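Local coordinates for protein kinase (Staphylococcus aureus subsp. aureus Mu50, PDB 3PY9) that is a membrane-bound serine/threonine kinase whose extracellular region, built of PASTA domains and a C-terminal domain, probably senses cell-wall muropeptides, at residues 152-155 / 156-160; 276-280 / 281-285. All blocks are in the same frame, centred on the assembly; numbering follows the deposited sequence.

Interaction 1 (152-155 / 156-160)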
loop_
_atom_site.group_PDB
_atom_site.type_symbol
_atom_site.label_atom_id
_atom_site.label_comp_id
_atom_site.label_asym_id
_atom_site.label_seq_id
_atom_site.Cartn_x
_atom_site.Cartn_y
_atom_site.Cartn_z
ATOM N N LYS A 152 -29.557 -2.523 15.934
ATOM C CA LYS A 152 -30.351 -2.227 14.740
ATOM C C LYS A 152 -30.263 -3.412 13.777
ATOM O O LYS A 152 -29.648 -4.430 14.102
ATOM C CB LYS A 152 -29.920 -0.899 14.091
ATOM C CG LYS A 152 -30.122 0.328 14.986
ATOM C CD LYS A 152 -31.403 1.103 14.655
ATOM C CE LYS A 152 -31.992 1.711 15.932
ATOM N NZ LYS A 152 -33.104 2.685 15.731
ATOM N N SER A 153 -30.883 -3.298 12.609
ATOM C CA SER A 153 -30.878 -4.402 11.646
ATOM C C SER A 153 -29.502 -4.598 11.015
ATOM O O SER A 153 -28.896 -3.640 10.505
ATOM C CB SER A 153 -31.914 -4.171 10.549
ATOM O OG SER A 153 -31.543 -4.867 9.372
ATOM N N PHE A 154 -29.015 -5.832 11.039
ATOM C CA PHE A 154 -27.745 -6.125 10.406
ATOM C C PHE A 154 -27.769 -5.876 8.887
ATOM O O PHE A 154 -26.774 -5.397 8.321
ATOM C CB PHE A 154 -27.274 -7.536 10.720
ATOM C CG PHE A 154 -26.022 -7.932 9.980
ATOM C CD1 PHE A 154 -24.815 -7.272 10.213
ATOM C CD2 PHE A 154 -26.049 -8.963 9.046
ATOM C CE1 PHE A 154 -23.657 -7.638 9.537
ATOM C CE2 PHE A 154 -24.885 -9.330 8.358
ATOM C CZ PHE A 154 -23.687 -8.663 8.602
ATOM N N SER A 155 -28.896 -6.187 8.241
ATOM C CA SER A 155 -29.046 -6.014 6.786
ATOM C C SER A 155 -28.783 -4.589 6.361
ATOM O O SER A 155 -28.039 -4.340 5.407
ATOM C CB SER A 155 -30.449 -6.420 6.327
ATOM O OG SER A 155 -30.523 -7.819 6.215
ATOM N N LYS A 156 -29.423 -3.672 7.077
ATOM C CA LYS A 156 -29.230 -2.240 6.908
ATOM C C LYS A 156 -27.798 -1.843 7.272
ATOM O O LYS A 156 -27.209 -0.989 6.605
ATOM C CB LYS A 156 -30.240 -1.459 7.775
ATOM C CG LYS A 156 -31.687 -1.981 7.658
ATOM C CD LYS A 156 -32.741 -0.932 7.995
ATOM C CE LYS A 156 -32.744 -0.551 9.488
ATOM N NZ LYS A 156 -34.034 0.111 9.911
ATOM N N ALA A 157 -27.242 -2.467 8.316
ATOM C CA ALA A 157 -25.851 -2.199 8.710
ATOM C C ALA A 157 -24.895 -2.598 7.595
ATOM O O ALA A 157 -24.106 -1.771 7.126
ATOM C CB ALA A 157 -25.484 -2.903 10.016
ATOM N N LYS A 158 -24.984 -3.856 7.166
ATOM C CA LYS A 158 -24.138 -4.381 6.114
ATOM C C LYS A 158 -24.219 -3.449 4.921
ATOM O O LYS A 158 -23.206 -2.951 4.471
ATOM C CB LYS A 158 -24.561 -5.794 5.716
ATOM C CG LYS A 158 -23.562 -6.510 4.819
ATOM C CD LYS A 158 -24.182 -7.737 4.184
ATOM C CE LYS A 158 -23.238 -8.941 4.210
ATOM N NZ LYS A 158 -21.901 -8.759 3.541
ATOM N N LYS A 159 -25.431 -3.177 4.443
ATOM C CA LYS A 159 -25.595 -2.370 3.246
ATOM C C LYS A 159 -25.065 -0.933 3.381
ATOM O O LYS A 159 -24.373 -0.456 2.487
ATOM C CB LYS A 159 -27.044 -2.397 2.750
ATOM C CG LYS A 159 -27.300 -3.453 1.658
ATOM C CD LYS A 159 -28.813 -3.762 1.506
ATOM C CE LYS A 159 -29.100 -4.690 0.313
ATOM N NZ LYS A 159 -28.947 -3.980 -0.993
ATOM N N ALA A 160 -25.367 -0.260 4.492
ATOM C CA ALA A 160 -24.896 1.113 4.705
ATOM C C ALA A 160 -23.378 1.189 4.751
ATOM O O ALA A 160 -22.790 2.125 4.214
ATOM C CB ALA A 160 -25.483 1.708 5.965
#
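S153 is the N-cap of helix 154-162 in a PASTA domain, and its OG accepts a weak, long but straight bond from K156 N at 3.3 Å (N-H...O angle 176°). OG sits there because it is turned anti to the S153 backbone N (chi1 155°), which swings it over the start of the first turn.

The backbone bonds of the first turns follow the cap. A157 N donates to S153 O at 3.0 Å, K158 N to F154 O at 2.6 Å, and K159 N to S155 O at 3.0 Å.

Side-chain packing falls on two sides of the helix. On the buried side the F154 ring leans forward along the helix, toward K158: K158 CB lies over one ring face, displaced toward the rim, 4.2 Å from CZ, and A157 CB meets CD1 obliquely at 4.4 Å. The ring and A157 face the sheet of the domain, where F201 meets F154 edge-to-face and V168 and V203 pack on it. Beyond its CB, K158 leads away, and its ammonium forms a salt bridge with E162 one turn on.

On the solvent side, K156 runs back past the cap, CG beside the backbone N (chi1 -47°). Its methylenes lie alongside the serine side chain, with K156 CG 3.4 Å from S153 OG and K156 CE 3.9 Å from S153 CB.

Interaction 2 (276-280 / 281-285)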
loop_
_atom_site.group_PDB
_atom_site.type_symbol
_atom_site.label_atom_id
_atom_site.label_comp_id
_atom_site.label_asym_id
_atom_site.label_seq_id
_atom_site.Cartn_x
_atom_site.Cartn_y
_atom_site.Cartn_z
ATOM N N ILE A 276 -14.578 -34.575 13.681
ATOM C CA ILE A 276 -13.185 -34.948 13.511
ATOM C C ILE A 276 -12.573 -35.000 14.890
ATOM O O ILE A 276 -12.805 -34.110 15.699
ATOM C CB ILE A 276 -12.363 -33.896 12.729
ATOM C CG1 ILE A 276 -13.118 -33.371 11.500
ATOM C CG2 ILE A 276 -10.988 -34.438 12.401
ATOM C CD1 ILE A 276 -12.964 -34.200 10.278
ATOM N N VAL A 277 -11.773 -36.032 15.136
ATOM C CA VAL A 277 -10.990 -36.157 16.357
ATOM C C VAL A 277 -9.518 -36.196 15.964
ATOM O O VAL A 277 -9.080 -37.139 15.302
ATOM C CB VAL A 277 -11.298 -37.466 17.110
ATOM C CG1 VAL A 277 -10.424 -37.578 18.348
ATOM C CG2 VAL A 277 -12.784 -37.581 17.482
ATOM N N LYS A 278 -8.768 -35.194 16.407
ATOM C CA LYS A 278 -7.312 -35.131 16.245
ATOM C C LYS A 278 -6.572 -35.392 17.558
ATOM O O LYS A 278 -7.096 -35.091 18.638
ATOM C CB LYS A 278 -6.899 -33.764 15.711
ATOM C CG LYS A 278 -7.569 -33.392 14.401
ATOM C CD LYS A 278 -6.962 -32.123 13.852
ATOM C CE LYS A 278 -7.656 -31.668 12.598
ATOM N NZ LYS A 278 -7.119 -30.336 12.232
ATOM N N VAL A 279 -5.364 -35.961 17.453
ATOM C CA VAL A 279 -4.522 -36.290 18.603
ATOM C C VAL A 279 -3.136 -35.728 18.317
ATOM O O VAL A 279 -2.476 -36.137 17.350
ATOM C CB VAL A 279 -4.464 -37.834 18.895
ATOM C CG1 VAL A 279 -3.446 -38.137 19.967
ATOM C CG2 VAL A 279 -5.858 -38.389 19.309
ATOM N N ASP A 280 -2.701 -34.779 19.142
ATOM C CA ASP A 280 -1.484 -34.007 18.829
ATOM C C ASP A 280 -1.427 -33.505 17.368
ATOM O O ASP A 280 -0.399 -33.638 16.697
ATOM C CB ASP A 280 -0.240 -34.840 19.140
ATOM C CG ASP A 280 0.034 -34.946 20.620
ATOM O OD1 ASP A 280 -0.489 -34.147 21.415
ATOM O OD2 ASP A 280 0.795 -35.836 20.994
ATOM N N GLY A 281 -2.527 -32.932 16.884
ATOM C CA GLY A 281 -2.556 -32.299 15.565
ATOM C C GLY A 281 -2.918 -33.190 14.391
ATOM O O GLY A 281 -3.253 -32.691 13.314
ATOM N N LYS A 282 -2.846 -34.500 14.579
ATOM C CA LYS A 282 -3.101 -35.457 13.512
ATOM C C LYS A 282 -4.485 -36.051 13.619
ATOM O O LYS A 282 -4.879 -36.499 14.693
ATOM C CB LYS A 282 -2.081 -36.591 13.565
ATOM C CG LYS A 282 -0.668 -36.204 13.129
ATOM C CD LYS A 282 -0.518 -36.343 11.612
ATOM C CE LYS A 282 0.829 -35.823 11.131
ATOM N NZ LYS A 282 0.961 -34.362 11.469
ATOM N N THR A 283 -5.205 -36.082 12.502
ATOM C CA THR A 283 -6.520 -36.726 12.426
ATOM C C THR A 283 -6.403 -38.198 12.741
ATOM O O THR A 283 -5.615 -38.912 12.128
ATOM C CB THR A 283 -7.144 -36.555 11.028
ATOM O OG1 THR A 283 -7.253 -35.163 10.735
ATOM C CG2 THR A 283 -8.542 -37.186 10.938
ATOM N N VAL A 284 -7.203 -38.654 13.695
ATOM C CA VAL A 284 -7.190 -40.050 14.101
ATOM C C VAL A 284 -8.501 -40.736 13.677
ATOM O O VAL A 284 -8.492 -41.879 13.199
ATOM C CB VAL A 284 -6.915 -40.173 15.629
ATOM C CG1 VAL A 284 -7.124 -41.595 16.120
ATOM C CG2 VAL A 284 -5.492 -39.723 15.941
ATOM N N ALA A 285 -9.618 -40.021 13.857
ATOM C CA ALA A 285 -10.939 -40.522 13.520
ATOM C C ALA A 285 -11.837 -39.405 12.988
ATOM O O ALA A 285 -11.693 -38.246 13.361
ATOM C CB ALA A 285 -11.577 -41.187 14.732
HETATM O O HOH W 1 -4.910 -32.447 18.984
#
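V277 and A285 face each other in a beta hairpin of strands 272-279 and 282-290. Its two-residue type I' turn has D280 and G281 between V279 and K282, and the pairing is interrupted by a classic beta bulge that sets two residues, V284 and A285, against V277.

At the bulge a single carbonyl serves two donors: V277 O accepts from V284 N at 2.9 Å and from A285 N at 3.3 Å, both donors lying in its carbonyl plane. The return bond runs from V277 N to A285 O at 2.8 Å and is nearly straight (N-H...O angle 172°). Next to the turn, V279 and K282 bond twice. V279 N gives to K282 O at 2.9 Å; K282 N reaches V279 O at 3.2 Å from well above the carbonyl plane, missing the lone pairs. K282 O also receives a CA-H...O contact from K278.

A water serves the turn, accepting from G281 N and donating weakly to K278 O. G281 (phi 89°) has backbone angles at which a side chain would collide with the D280 carbonyl. D280 OD1 is satisfied by K234 N on the neighbouring strand 233-241, which pairs with 272-279.

Side chains sort by face. K278, its chain extended beyond CG, runs obliquely across T283. V277, V279 and A285 turn to the other face, toward V221 and V223 of strand 217-223. Within the bulge V284 leans toward V279: V284 CG2, placed beside its backbone N with CG1 anti (chi1 171°), touches V279 CG2 at 3.6 Å.

Overall arrangement
Interaction 1 comes first along the chain, at the start of helix 154-162 in the PASTA domain of 144-205; interaction 2 follows in the C-terminal PASTA-like domain of 218-291, at the turn of the hairpin formed by strands 272-279 and 282-290. They share no helix, strand or sheet. Their centres are 40 Å apart and their nearest atoms about 27 Å, with no touch. Each is a local contact whose apolar side packs on strands of its own domain: 167-173 and 198-204 for the helix, 217-223 and 233-241 for the hairpin. The spacing suits an extended extracellular region of successive domains, its radius of gyration 40 Å, consistent with each domain packing on its own strands.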